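Long-range contacts in foldase protein PrsA (Bacillus subtilis, PDB 4WO7), which assists the folding of secreted proteins after their export across the membrane and has peptidyl-prolyl cis-trans isomerase activity: residues Val36-Val41 with Asp256-Ser261; Lys44-Lys49 with Gln239-Lys244; Gly115-Ile120 with Glu207-Tyr212; Gly166-Glu171 with Ala181-Lys186. All blocks are in the same frame, centred on the assembly; numbering follows the deposited sequence.

Contact 1. Residues Val36-Val41 with Asp256-Ser261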
loop_
_atom_site.group_PDB
_atom_site.type_symbol
_atom_site.label_atom_id
_atom_site.label_comp_id
_atom_site.label_asym_id
_atom_site.label_seq_id
_atom_site.Cartn_x
_atom_site.Cartn_y
_atom_site.Cartn_z
ATOM N N VAL A 36 -2.919 -8.630 -15.458
ATOM C CA VAL A 36 -4.009 -9.561 -15.714
ATOM C C VAL A 36 -3.582 -10.592 -16.758
ATOM O O VAL A 36 -3.931 -11.762 -16.640
ATOM C CB VAL A 36 -5.298 -8.854 -16.198
ATOM C CG1 VAL A 36 -6.394 -9.890 -16.463
ATOM C CG2 VAL A 36 -5.804 -7.877 -15.150
ATOM N N LEU A 37 -2.805 -10.178 -17.758
ATOM C CA LEU A 37 -2.253 -11.135 -18.715
ATOM C C LEU A 37 -1.391 -12.156 -17.992
ATOM O O LEU A 37 -1.367 -13.331 -18.353
ATOM C CB LEU A 37 -1.427 -10.436 -19.802
ATOM C CG LEU A 37 -0.765 -11.395 -20.804
ATOM C CD1 LEU A 37 -1.804 -12.232 -21.541
ATOM C CD2 LEU A 37 0.098 -10.633 -21.802
ATOM N N THR A 38 -0.679 -11.692 -16.972
ATOM C CA THR A 38 0.201 -12.556 -16.192
ATOM C C THR A 38 -0.608 -13.627 -15.464
ATOM O O THR A 38 -0.259 -14.813 -15.482
ATOM C CB THR A 38 1.029 -11.734 -15.173
ATOM O OG1 THR A 38 1.881 -10.812 -15.873
ATOM C CG2 THR A 38 1.891 -12.639 -14.292
ATOM N N GLN A 39 -1.701 -13.207 -14.838
ATOM C CA GLN A 39 -2.539 -14.126 -14.075
ATOM C C GLN A 39 -3.200 -15.135 -15.004
ATOM O O GLN A 39 -3.212 -16.335 -14.731
ATOM C CB GLN A 39 -3.606 -13.357 -13.289
ATOM C CG GLN A 39 -4.627 -14.239 -12.584
ATOM C CD GLN A 39 -5.557 -13.439 -11.691
ATOM O OE1 GLN A 39 -5.413 -12.227 -11.549
ATOM N NE2 GLN A 39 -6.514 -14.119 -11.078
ATOM N N LEU A 40 -3.736 -14.640 -16.114
ATOM C CA LEU A 40 -4.425 -15.485 -17.085
ATOM C C LEU A 40 -3.542 -16.599 -17.627
ATOM O O LEU A 40 -3.938 -17.762 -17.712
ATOM C CB LEU A 40 -4.930 -14.640 -18.258
ATOM C CG LEU A 40 -6.101 -13.700 -17.990
ATOM C CD1 LEU A 40 -6.332 -12.789 -19.192
ATOM C CD2 LEU A 40 -7.362 -14.497 -17.666
ATOM N N VAL A 41 -2.329 -16.220 -17.990
ATOM C CA VAL A 41 -1.366 -17.146 -18.551
ATOM C C VAL A 41 -0.895 -18.147 -17.492
ATOM O O VAL A 41 -0.810 -19.348 -17.756
ATOM C CB VAL A 41 -0.192 -16.365 -19.166
ATOM C CG1 VAL A 41 0.993 -17.259 -19.451
ATOM C CG2 VAL A 41 -0.655 -15.653 -20.431
ATOM N N ASP A 256 7.134 -8.601 -23.750
ATOM C CA ASP A 256 8.099 -8.517 -22.664
ATOM C C ASP A 256 7.424 -8.613 -21.295
ATOM O O ASP A 256 8.046 -8.330 -20.267
ATOM C CB ASP A 256 8.878 -7.203 -22.756
ATOM C CG ASP A 256 9.423 -6.947 -24.148
ATOM O OD1 ASP A 256 10.313 -7.699 -24.592
ATOM O OD2 ASP A 256 8.943 -5.996 -24.802
ATOM N N THR A 257 6.149 -8.996 -21.283
ATOM C CA THR A 257 5.425 -9.159 -20.033
ATOM C C THR A 257 6.030 -10.352 -19.305
ATOM O O THR A 257 6.223 -10.312 -18.091
ATOM C CB THR A 257 3.910 -9.349 -20.267
ATOM O OG1 THR A 257 3.363 -8.131 -20.790
ATOM C CG2 THR A 257 3.188 -9.688 -18.968
ATOM N N PHE A 258 6.318 -11.408 -20.070
ATOM C CA PHE A 258 6.941 -12.634 -19.567
ATOM C C PHE A 258 8.374 -12.823 -20.001
ATOM O O PHE A 258 9.015 -13.786 -19.591
ATOM C CB PHE A 258 6.196 -13.863 -20.062
ATOM C CG PHE A 258 4.790 -13.943 -19.618
ATOM C CD1 PHE A 258 4.478 -14.443 -18.369
ATOM C CD2 PHE A 258 3.772 -13.524 -20.452
ATOM C CE1 PHE A 258 3.172 -14.523 -17.955
ATOM C CE2 PHE A 258 2.465 -13.602 -20.048
ATOM C CZ PHE A 258 2.163 -14.103 -18.798
ATOM N N ASN A 259 8.898 -11.907 -20.800
ATOM C CA ASN A 259 10.153 -12.179 -21.483
ATOM C C ASN A 259 11.290 -12.264 -20.492
ATOM O O ASN A 259 12.119 -13.173 -20.551
ATOM C CB ASN A 259 10.429 -11.090 -22.515
ATOM C CG ASN A 259 11.726 -11.302 -23.272
ATOM O OD1 ASN A 259 12.760 -11.648 -22.702
ATOM N ND2 ASN A 259 11.673 -11.083 -24.572
ATOM N N THR A 260 11.300 -11.323 -19.562
ATOM C CA THR A 260 12.342 -11.247 -18.560
ATOM C C THR A 260 11.724 -11.172 -17.176
ATOM O O THR A 260 10.674 -10.558 -16.996
ATOM C CB THR A 260 13.229 -10.022 -18.770
ATOM O OG1 THR A 260 12.421 -8.838 -18.752
ATOM C CG2 THR A 260 13.937 -10.126 -20.099
ATOM N N SER A 261 12.357 -11.822 -16.200
ATOM C CA SER A 261 11.884 -11.755 -14.815
ATOM C C SER A 261 12.889 -12.337 -13.827
ATOM O O SER A 261 14.012 -11.828 -13.719
ATOM C CB SER A 261 10.538 -12.460 -14.676
ATOM O OG SER A 261 9.549 -11.761 -15.424
#

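Contact 2. Residues Lys44-Lys49 with Gln239-Lys244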
loop_
_atom_site.group_PDB
_atom_site.type_symbol
_atom_site.label_atom_id
_atom_site.label_comp_id
_atom_site.label_asym_id
_atom_site.label_seq_id
_atom_site.Cartn_x
_atom_site.Cartn_y
_atom_site.Cartn_z
ATOM N N LYS A 44 -3.544 -20.714 -16.608
ATOM C CA LYS A 44 -3.689 -21.690 -17.687
ATOM C C LYS A 44 -2.581 -22.723 -17.653
ATOM O O LYS A 44 -2.836 -23.927 -17.707
ATOM C CB LYS A 44 -3.669 -21.022 -19.056
ATOM C CG LYS A 44 -4.994 -20.512 -19.541
ATOM C CD LYS A 44 -4.891 -20.169 -21.014
ATOM C CE LYS A 44 -6.243 -19.831 -21.587
ATOM N NZ LYS A 44 -6.772 -18.576 -21.001
ATOM N N VAL A 45 -1.347 -22.244 -17.570
ATOM C CA VAL A 45 -0.195 -23.127 -17.604
ATOM C C VAL A 45 -0.210 -24.018 -16.374
ATOM O O VAL A 45 -0.067 -25.235 -16.487
ATOM C CB VAL A 45 1.126 -22.329 -17.717
ATOM C CG1 VAL A 45 2.344 -23.201 -17.423
ATOM C CG2 VAL A 45 1.231 -21.708 -19.106
ATOM N N LEU A 46 -0.396 -23.421 -15.202
ATOM C CA LEU A 46 -0.397 -24.197 -13.963
ATOM C C LEU A 46 -1.577 -25.175 -13.864
ATOM O O LEU A 46 -1.424 -26.273 -13.330
ATOM C CB LEU A 46 -0.393 -23.270 -12.747
ATOM C CG LEU A 46 0.862 -22.400 -12.624
ATOM C CD1 LEU A 46 0.792 -21.514 -11.395
ATOM C CD2 LEU A 46 2.132 -23.237 -12.616
ATOM N N ASP A 47 -2.746 -24.800 -14.376
ATOM C CA ASP A 47 -3.904 -25.691 -14.292
ATOM C C ASP A 47 -3.695 -26.948 -15.110
ATOM O O ASP A 47 -4.270 -27.998 -14.821
ATOM C CB ASP A 47 -5.175 -25.000 -14.785
ATOM C CG ASP A 47 -6.409 -25.876 -14.634
ATOM O OD1 ASP A 47 -6.510 -26.610 -13.626
ATOM O OD2 ASP A 47 -7.281 -25.828 -15.528
ATOM N N LYS A 48 -2.859 -26.837 -16.130
ATOM C CA LYS A 48 -2.545 -27.975 -16.976
ATOM C C LYS A 48 -1.480 -28.864 -16.332
ATOM O O LYS A 48 -1.489 -30.085 -16.506
ATOM C CB LYS A 48 -2.116 -27.497 -18.362
ATOM C CG LYS A 48 -1.859 -28.623 -19.338
ATOM C CD LYS A 48 -1.638 -28.071 -20.725
ATOM C CE LYS A 48 -1.490 -29.180 -21.741
ATOM N NZ LYS A 48 -1.385 -28.635 -23.120
ATOM N N LYS A 49 -0.562 -28.246 -15.593
ATOM C CA LYS A 49 0.503 -28.988 -14.923
ATOM C C LYS A 49 -0.004 -29.601 -13.628
ATOM O O LYS A 49 -0.033 -30.821 -13.483
ATOM C CB LYS A 49 1.698 -28.073 -14.648
ATOM C CG LYS A 49 2.919 -28.768 -14.052
ATOM C CD LYS A 49 4.150 -27.879 -14.154
ATOM C CE LYS A 49 5.394 -28.611 -13.680
ATOM N NZ LYS A 49 6.632 -27.789 -13.810
ATOM N N GLN A 239 7.611 -18.330 -11.988
ATOM C CA GLN A 239 8.246 -17.821 -13.199
ATOM C C GLN A 239 9.182 -18.854 -13.825
ATOM O O GLN A 239 9.419 -18.836 -15.035
ATOM C CB GLN A 239 9.012 -16.530 -12.892
ATOM C CG GLN A 239 9.311 -15.670 -14.102
ATOM C CD GLN A 239 8.066 -15.253 -14.858
ATOM O OE1 GLN A 239 6.953 -15.322 -14.333
ATOM N NE2 GLN A 239 8.247 -14.814 -16.098
ATOM N N LYS A 240 9.725 -19.747 -13.005
ATOM C CA LYS A 240 10.525 -20.848 -13.532
ATOM C C LYS A 240 9.685 -21.775 -14.392
ATOM O O LYS A 240 10.151 -22.305 -15.403
ATOM C CB LYS A 240 11.152 -21.657 -12.410
ATOM C CG LYS A 240 12.275 -20.979 -11.695
ATOM C CD LYS A 240 12.878 -21.964 -10.732
ATOM C CE LYS A 240 14.051 -21.401 -9.981
ATOM N NZ LYS A 240 14.564 -22.458 -9.079
ATOM N N VAL A 241 8.442 -21.976 -13.973
ATOM C CA VAL A 241 7.538 -22.852 -14.694
ATOM C C VAL A 241 7.165 -22.176 -16.001
ATOM O O VAL A 241 7.051 -22.831 -17.036
ATOM C CB VAL A 241 6.260 -23.161 -13.886
ATOM C CG1 VAL A 241 5.367 -24.120 -14.652
ATOM C CG2 VAL A 241 6.606 -23.755 -12.533
HETATM N N MSE A 242 6.996 -20.857 -15.947
HETATM C CA MSE A 242 6.544 -20.094 -17.100
HETATM C C MSE A 242 7.596 -20.041 -18.211
HETATM O O MSE A 242 7.246 -20.040 -19.391
HETATM C CB MSE A 242 6.157 -18.675 -16.674
HETATM C CG MSE A 242 4.935 -18.596 -15.756
HETATM SE SE MSE A 242 3.365 -19.536 -16.449
HETATM C CE MSE A 242 3.472 -18.901 -18.283
ATOM N N LYS A 243 8.876 -19.997 -17.848
ATOM C CA LYS A 243 9.934 -20.039 -18.861
ATOM C C LYS A 243 9.970 -21.385 -19.575
ATOM O O LYS A 243 10.177 -21.440 -20.787
ATOM C CB LYS A 243 11.314 -19.743 -18.267
ATOM C CG LYS A 243 11.607 -18.271 -18.038
ATOM C CD LYS A 243 13.028 -18.088 -17.540
ATOM C CE LYS A 243 13.415 -16.626 -17.470
ATOM N NZ LYS A 243 14.824 -16.480 -17.017
ATOM N N LYS A 244 9.775 -22.468 -18.826
ATOM C CA LYS A 244 9.834 -23.806 -19.405
ATOM C C LYS A 244 8.658 -24.036 -20.350
ATOM O O LYS A 244 8.639 -25.010 -21.102
ATOM C CB LYS A 244 9.824 -24.879 -18.315
ATOM C CG LYS A 244 11.110 -24.986 -17.513
ATOM C CD LYS A 244 11.149 -26.285 -16.703
ATOM C CE LYS A 244 11.069 -26.068 -15.191
ATOM N NZ LYS A 244 9.706 -26.227 -14.609
#

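Contact 3. Residues Gly115-Ile120 with Glu207-Tyr212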
loop_
_atom_site.group_PDB
_atom_site.type_symbol
_atom_site.label_atom_id
_atom_site.label_comp_id
_atom_site.label_asym_id
_atom_site.label_seq_id
_atom_site.Cartn_x
_atom_site.Cartn_y
_atom_site.Cartn_z
ATOM N N GLY A 115 18.431 -18.084 15.709
ATOM C CA GLY A 115 17.485 -17.009 15.483
ATOM C C GLY A 115 16.240 -17.412 16.250
ATOM O O GLY A 115 15.368 -16.599 16.548
ATOM N N LEU A 116 16.162 -18.709 16.534
ATOM C CA LEU A 116 15.196 -19.276 17.467
ATOM C C LEU A 116 15.796 -19.294 18.893
ATOM O O LEU A 116 15.173 -19.780 19.840
ATOM C CB LEU A 116 14.792 -20.684 16.996
ATOM C CG LEU A 116 13.326 -20.983 16.640
ATOM C CD1 LEU A 116 12.669 -19.882 15.797
ATOM C CD2 LEU A 116 13.226 -22.318 15.900
ATOM N N LYS A 117 17.034 -18.814 19.014
ATOM C CA LYS A 117 17.756 -18.740 20.292
ATOM C C LYS A 117 17.112 -17.815 21.315
ATOM O O LYS A 117 16.888 -16.628 21.067
ATOM C CB LYS A 117 19.212 -18.322 20.057
ATOM C CG LYS A 117 20.126 -18.438 21.287
ATOM C CD LYS A 117 21.532 -17.906 20.988
ATOM C CE LYS A 117 22.445 -17.892 22.217
ATOM N NZ LYS A 117 22.752 -19.263 22.716
ATOM N N GLY A 118 16.840 -18.388 22.477
ATOM C CA GLY A 118 16.231 -17.669 23.573
ATOM C C GLY A 118 14.760 -17.433 23.315
ATOM O O GLY A 118 14.129 -16.623 23.991
ATOM N N LYS A 119 14.218 -18.151 22.334
ATOM C CA LYS A 119 12.816 -18.034 21.947
ATOM C C LYS A 119 11.939 -19.217 22.367
ATOM O O LYS A 119 12.424 -20.336 22.551
ATOM C CB LYS A 119 12.767 -17.830 20.433
ATOM C CG LYS A 119 12.617 -16.393 20.015
ATOM C CD LYS A 119 12.732 -16.282 18.480
ATOM C CE LYS A 119 12.307 -14.902 17.963
ATOM N NZ LYS A 119 12.701 -14.696 16.540
ATOM N N ILE A 120 10.644 -18.944 22.526
ATOM C CA ILE A 120 9.659 -19.970 22.869
ATOM C C ILE A 120 8.432 -19.815 21.979
ATOM O O ILE A 120 8.209 -18.752 21.394
ATOM C CB ILE A 120 9.208 -19.895 24.359
ATOM C CG1 ILE A 120 8.406 -18.618 24.650
ATOM C CG2 ILE A 120 10.391 -20.100 25.308
ATOM C CD1 ILE A 120 7.500 -18.718 25.866
ATOM N N GLU A 207 6.292 -25.209 23.500
ATOM C CA GLU A 207 7.543 -25.934 23.392
ATOM C C GLU A 207 8.733 -25.054 23.709
ATOM O O GLU A 207 8.724 -23.848 23.439
ATOM C CB GLU A 207 7.686 -26.562 21.995
ATOM C CG GLU A 207 7.659 -25.609 20.790
ATOM C CD GLU A 207 8.182 -26.271 19.513
ATOM O OE1 GLU A 207 9.073 -27.145 19.609
ATOM O OE2 GLU A 207 7.698 -25.925 18.410
ATOM N N GLU A 208 9.760 -25.681 24.275
ATOM C CA GLU A 208 11.056 -25.052 24.364
ATOM C C GLU A 208 11.773 -25.348 23.071
ATOM O O GLU A 208 11.384 -26.211 22.280
ATOM C CB GLU A 208 11.893 -25.544 25.542
ATOM C CG GLU A 208 11.508 -24.992 26.885
ATOM C CD GLU A 208 12.381 -25.558 27.977
ATOM O OE1 GLU A 208 13.232 -26.415 27.658
ATOM O OE2 GLU A 208 12.230 -25.148 29.144
ATOM N N ARG A 209 12.815 -24.574 22.874
ATOM C CA ARG A 209 13.599 -24.554 21.665
ATOM C C ARG A 209 14.620 -25.650 21.351
ATOM O O ARG A 209 14.909 -25.876 20.195
ATOM C CB ARG A 209 14.338 -23.235 21.684
ATOM C CG ARG A 209 14.927 -22.862 20.400
ATOM C CD ARG A 209 16.404 -22.814 20.545
ATOM N NE ARG A 209 17.002 -22.950 19.237
ATOM C CZ ARG A 209 18.068 -22.279 18.832
ATOM N NH1 ARG A 209 18.682 -21.416 19.625
ATOM N NH2 ARG A 209 18.507 -22.478 17.617
ATOM N N GLY A 210 15.174 -26.311 22.355
ATOM C CA GLY A 210 16.518 -26.867 22.249
ATOM C C GLY A 210 17.184 -27.197 20.907
ATOM O O GLY A 210 17.562 -26.312 20.138
ATOM N N LYS A 211 17.359 -28.491 20.662
ATOM C CA LYS A 211 18.418 -28.997 19.779
ATOM C C LYS A 211 18.184 -29.113 18.262
ATOM O O LYS A 211 17.113 -29.503 17.820
ATOM C CB LYS A 211 18.808 -30.374 20.312
ATOM C CG LYS A 211 20.255 -30.478 20.720
ATOM C CD LYS A 211 20.546 -31.805 21.389
ATOM C CE LYS A 211 21.172 -31.598 22.758
ATOM N NZ LYS A 211 21.630 -32.881 23.350
ATOM N N TYR A 212 19.224 -28.817 17.479
ATOM C CA TYR A 212 19.208 -29.017 16.026
ATOM C C TYR A 212 19.416 -30.514 15.809
ATOM O O TYR A 212 19.836 -31.204 16.736
ATOM C CB TYR A 212 20.298 -28.184 15.335
ATOM C CG TYR A 212 20.277 -28.186 13.816
ATOM C CD1 TYR A 212 20.964 -29.144 13.078
ATOM C CD2 TYR A 212 19.587 -27.196 13.124
ATOM C CE1 TYR A 212 20.943 -29.122 11.688
ATOM C CE2 TYR A 212 19.560 -27.166 11.748
ATOM C CZ TYR A 212 20.238 -28.128 11.032
ATOM O OH TYR A 212 20.207 -28.084 9.657
#

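Contact 4. Residues Gly166-Glu171 with Ala181-Lys186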
loop_
_atom_site.group_PDB
_atom_site.type_symbol
_atom_site.label_atom_id
_atom_site.label_comp_id
_atom_site.label_asym_id
_atom_site.label_seq_id
_atom_site.Cartn_x
_atom_site.Cartn_y
_atom_site.Cartn_z
ATOM N N GLY A 166 2.975 -18.497 17.400
ATOM C CA GLY A 166 4.265 -18.769 16.795
ATOM C C GLY A 166 5.384 -18.483 17.788
ATOM O O GLY A 166 5.142 -18.390 18.993
ATOM N N TRP A 167 6.609 -18.345 17.287
ATOM C CA TRP A 167 7.777 -18.104 18.138
ATOM C C TRP A 167 7.936 -16.634 18.491
ATOM O O TRP A 167 7.543 -15.754 17.726
ATOM C CB TRP A 167 9.056 -18.582 17.450
ATOM C CG TRP A 167 9.117 -20.064 17.235
ATOM C CD1 TRP A 167 8.655 -20.759 16.152
ATOM C CD2 TRP A 167 9.685 -21.037 18.121
ATOM N NE1 TRP A 167 8.892 -22.104 16.316
ATOM C CE2 TRP A 167 9.527 -22.300 17.517
ATOM C CE3 TRP A 167 10.309 -20.965 19.371
ATOM C CZ2 TRP A 167 9.970 -23.477 18.116
ATOM C CZ3 TRP A 167 10.749 -22.135 19.962
ATOM C CH2 TRP A 167 10.578 -23.372 19.335
ATOM N N PHE A 168 8.513 -16.375 19.661
ATOM C CA PHE A 168 8.795 -15.013 20.097
ATOM C C PHE A 168 9.772 -15.035 21.267
ATOM O O PHE A 168 9.774 -15.982 22.054
ATOM C CB PHE A 168 7.506 -14.322 20.514
ATOM C CG PHE A 168 6.839 -14.979 21.685
ATOM C CD1 PHE A 168 6.084 -16.134 21.523
ATOM C CD2 PHE A 168 6.976 -14.447 22.954
ATOM C CE1 PHE A 168 5.479 -16.742 22.611
ATOM C CE2 PHE A 168 6.372 -15.049 24.043
ATOM C CZ PHE A 168 5.626 -16.195 23.872
ATOM N N ALA A 169 10.590 -13.993 21.394
ATOM C CA ALA A 169 11.540 -13.917 22.499
ATOM C C ALA A 169 10.923 -13.139 23.658
ATOM O O ALA A 169 9.823 -12.602 23.536
ATOM C CB ALA A 169 12.834 -13.269 22.040
ATOM N N LYS A 170 11.639 -13.072 24.776
ATOM C CA LYS A 170 11.133 -12.440 25.994
ATOM C C LYS A 170 11.294 -10.934 25.985
ATOM O O LYS A 170 10.538 -10.199 26.619
ATOM C CB LYS A 170 11.867 -13.001 27.211
ATOM C CG LYS A 170 11.204 -12.678 28.536
ATOM C CD LYS A 170 11.844 -13.435 29.698
ATOM C CE LYS A 170 13.201 -12.868 30.118
ATOM N NZ LYS A 170 13.739 -13.571 31.324
ATOM N N GLU A 171 12.308 -10.509 25.251
ATOM C CA GLU A 171 12.699 -9.115 25.157
ATOM C C GLU A 171 11.670 -8.208 24.489
ATOM O O GLU A 171 11.260 -7.196 25.057
ATOM C CB GLU A 171 14.010 -9.045 24.416
ATOM C CG GLU A 171 14.396 -7.654 24.066
ATOM C CD GLU A 171 14.771 -6.776 25.312
ATOM O OE1 GLU A 171 14.744 -7.286 26.434
ATOM O OE2 GLU A 171 15.120 -5.551 25.257
ATOM N N ALA A 181 5.263 -13.381 31.655
ATOM C CA ALA A 181 4.393 -14.436 32.158
ATOM C C ALA A 181 4.504 -15.711 31.331
ATOM O O ALA A 181 4.426 -16.815 31.868
ATOM C CB ALA A 181 2.953 -13.954 32.172
ATOM N N ALA A 182 4.683 -15.558 30.024
ATOM C CA ALA A 182 4.735 -16.711 29.137
ATOM C C ALA A 182 6.048 -17.438 29.368
ATOM O O ALA A 182 6.089 -18.668 29.410
ATOM C CB ALA A 182 4.597 -16.291 27.682
ATOM N N PHE A 183 7.124 -16.670 29.497
ATOM C CA PHE A 183 8.447 -17.239 29.685
ATOM C C PHE A 183 8.622 -17.850 31.068
ATOM O O PHE A 183 9.499 -18.685 31.267
ATOM C CB PHE A 183 9.504 -16.175 29.429
ATOM C CG PHE A 183 9.972 -16.140 28.013
ATOM C CD1 PHE A 183 9.300 -15.400 27.056
ATOM C CD2 PHE A 183 11.072 -16.878 27.632
ATOM C CE1 PHE A 183 9.735 -15.386 25.748
ATOM C CE2 PHE A 183 11.510 -16.869 26.332
ATOM C CZ PHE A 183 10.845 -16.122 25.386
ATOM N N LYS A 184 7.794 -17.427 32.018
ATOM C CA LYS A 184 7.784 -18.015 33.357
ATOM C C LYS A 184 7.178 -19.417 33.367
ATOM O O LYS A 184 7.307 -20.149 34.350
ATOM C CB LYS A 184 7.034 -17.114 34.341
ATOM C CG LYS A 184 7.856 -15.976 34.913
ATOM C CD LYS A 184 6.965 -14.888 35.489
ATOM C CE LYS A 184 6.314 -15.309 36.806
ATOM N NZ LYS A 184 7.225 -15.399 37.976
ATOM N N LEU A 185 6.529 -19.796 32.272
ATOM C CA LEU A 185 5.803 -21.060 32.226
ATOM C C LEU A 185 6.734 -22.232 31.927
ATOM O O LEU A 185 7.863 -22.046 31.467
ATOM C CB LEU A 185 4.694 -21.003 31.171
ATOM C CG LEU A 185 3.488 -20.121 31.494
ATOM C CD1 LEU A 185 2.618 -19.964 30.260
ATOM C CD2 LEU A 185 2.680 -20.704 32.646
ATOM N N LYS A 186 6.241 -23.440 32.188
ATOM C CA LYS A 186 6.947 -24.665 31.833
ATOM C C LYS A 186 6.314 -25.170 30.543
ATOM O O LYS A 186 5.195 -24.780 30.217
ATOM C CB LYS A 186 6.824 -25.702 32.959
ATOM C CG LYS A 186 7.964 -26.704 33.064
ATOM C CD LYS A 186 8.641 -26.625 34.434
ATOM C CE LYS A 186 9.729 -27.680 34.603
ATOM N NZ LYS A 186 10.429 -27.569 35.915
#

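Contact 1. Residues Val36-Val41 with Asp256-Ser261
Phe258 drives its ring, CZ first, toward the flank of helix 21-49, where Leu37, Thr38 and Val41 receive it. Val41 comes to meet it from the opposite direction: Phe258 CZ lies 3.3 Å from Val41 CB and sits over the fork of the valine, with CG1 nearer the CE1 side and CG2 nearer the CE2 side. The approach is oblique to the ring. Leu37 arrives from a different quarter, its CG 4.0 Å from Phe258 CE2, while its carbonyl O lies at the ring edge, close to the ring plane and 3.6 Å from Phe258 CZ. That oxygen already accepts the backbone bond from Val41 N, so the aromatic edge faces an acceptor engaged in the helix. Thr38 completes the seat with its CA, 3.6 Å from Phe258 CZ.

Thr257 supports the ring from its own segment, placing CG2 over the outer part of one face. Thr257 CG2 also touches Thr38 OG1 at 3.5 Å. With chi1 at -63°, Thr38 holds OG1 beside its backbone N, where the hydroxyl hydrogen-bonds to Ala34 O within the helix. Ile247 touches both Val41 and Phe258, and Val19 of the second subunit packs on Val41. No hydrogen bond joins the two segments: a loop near the C-terminal end of the model is held to the helix chiefly by one aromatic ring set among aliphatic groups and a helix carbonyl, which implies association mainly through hydrophobic burial.

Contact 2. Residues Lys44-Lys49 with Gln239-Lys244
The helical segments that carry Val45 and Met242 run almost at right angles, 88° between their directions, with axes 10.5 Å apart at closest approach. At the crossing Val45 meets the bent side chain of selenomethionine Met242. Turns at chi2 (-52°) and chi3 (-44°) fold Met242 back on itself, bringing both SE and the terminal methyl against the valine: Met242 SE lies 3.8 Å from Val45 CB, and Met242 CE lies 3.7 Å from Val45 CG2. The two chains pass at a slant.

Val241 serves the other side of the crossing through a single branch. Val241 CG1 touches Leu46 CD2 at 3.9 Å and, more loosely, Val45 CG1 at 4.2 Å. Lys49 stretches its extended chain toward the same methyl, so that CD and NZ both come within about 4.0 Å of Val241 CG1. At the exposed margin Lys49 NZ stands 3.5 Å from Lys244 NZ, the two chains meeting at about a right angle. Behind Leu46, helix 81-101 adds Leu93, Thr94 and Ala97, while Ile247 packs on both Val45 and Met242.

Branched aliphatic groups and a selenoether probably supply most of the cohesion, without a hydrogen bond between the segments. The paired ammonium groups probably contribute some repulsion, tempered by solvent at the surface, and the buried apolar centre presumably outweighs it.

Contact 3. Residues Gly115-Ile120 with Glu207-Tyr212
Arg209 reaches the turn at Leu116 and Lys117 because its first torsion, chi1 -165°, directs CG away from its own backbone N, while a bend at chi2 (-116°) swings the remaining chain alongside the turn. Arg209 CB starts 3.6 Å from Lys119 O. CG and CD then run past the carbonyl of Leu116, and the guanidinium comes to lie with one face over the peptide link between Leu116 and Lys117; Leu116 C is 3.5 Å above its plane, toward the rim. Leu116 adds its CB, 3.9 Å from Arg209 NE.

The peptide oxygen of Leu116 has a different bonding partner. It accepts the hydrogen from Lys119 N, 3.1 Å from N to O, which closes a type II beta turn from Leu116 to Lys119. Gly118, with its positive phi of 75°, occupies the turn position where glycine is commonly found. Arg209 NH1 and Lys117 N are close but both are donors, and they form no bond, so the guanidinium meets the turn through close packing of its face on the peptide. A cation-pi interaction with Trp113 gives Arg209 an aromatic partner as well.

Farther along, Ile120 CA passes Glu207 O at 4.0 Å, as strands 119-127 and 200-207, antiparallel neighbours in the four-stranded sheet, come together at their ends. Trp167 of strand 164-169 touches Leu116, Arg209 and Glu207, and helix 106-113 brings up Trp113. The contact thus gathers the entry to one sheet strand and the exit from another beside that helix, within the PpiC-type prolyl isomerase domain.

Contact 4. Residues Gly166-Glu171 with Ala181-Lys186
Phe183 lies against Lys170 from its first carbon onward, and its ring continues to the backbone of strand 164-169. Phe183 CB meets Lys170 CD at 3.6 Å. At CG the ring begins to pass beneath the lysine chain, with Lys170 CG and CD both nearby, and CD1 packs against Lys170 CB and CG. The centre of the face is taken by Lys170 CB, 3.5 Å from the centroid of the Phe183 ring and 12° from the normal, a clear CH-pi contact. Lys170 keeps its first carbons stretched across this face until a turn at chi3 (75°) carries its end away.

On the leading side, Phe183 CE1 reaches the main chain around Ala169 and Lys170 and also touches Phe168 CE2 at 3.8 Å. The two rings form an offset edge-to-face pair, the edge of Phe183 toward the face of Phe168, with ring planes at 86° and centroids 5.8 Å apart. At the far end, Phe183 CZ has Phe168 O at the ring edge, 3.5 Å away. Ala182, one residue earlier on the helix, puts CB at the rim of the Phe168 ring, 3.9 Å from CZ of that ring.

Helix 176-183 is thereby packed through Ala182 and Phe183 onto strand 164-169, an outer strand of the sheet. Ile120 of the adjacent strand 119-127 touches both phenylalanines, and Ile203 of strand 200-207 packs on Ala182; Lys170 O also accepts a hydrogen bond from Ser179 OG of the same helix.

The four contacts fall into two well-separated pairs, the centres of contacts 1 and 3 lying about 42 Å apart. Contacts 1 and 2 share helix 21-49, join it to late parts of the chain, and both border the second subunit; Val41 of one touches Met242 of the other. Contact 2 is the buried member, aliphatic at heart with lysines at its margin, whereas contact 1 is partly buried and depends on one aromatic ring. Contacts 3 and 4, also partly buried, belong to the prolyl isomerase domain and meet through neighbouring sheet strands, with a probable hydrogen bond between Ile120 O and Phe168 N. There flat groups dominate: a guanidinium face packed over a peptide in contact 3, an edge-to-face ring pair with a CH-pi contact in contact 4.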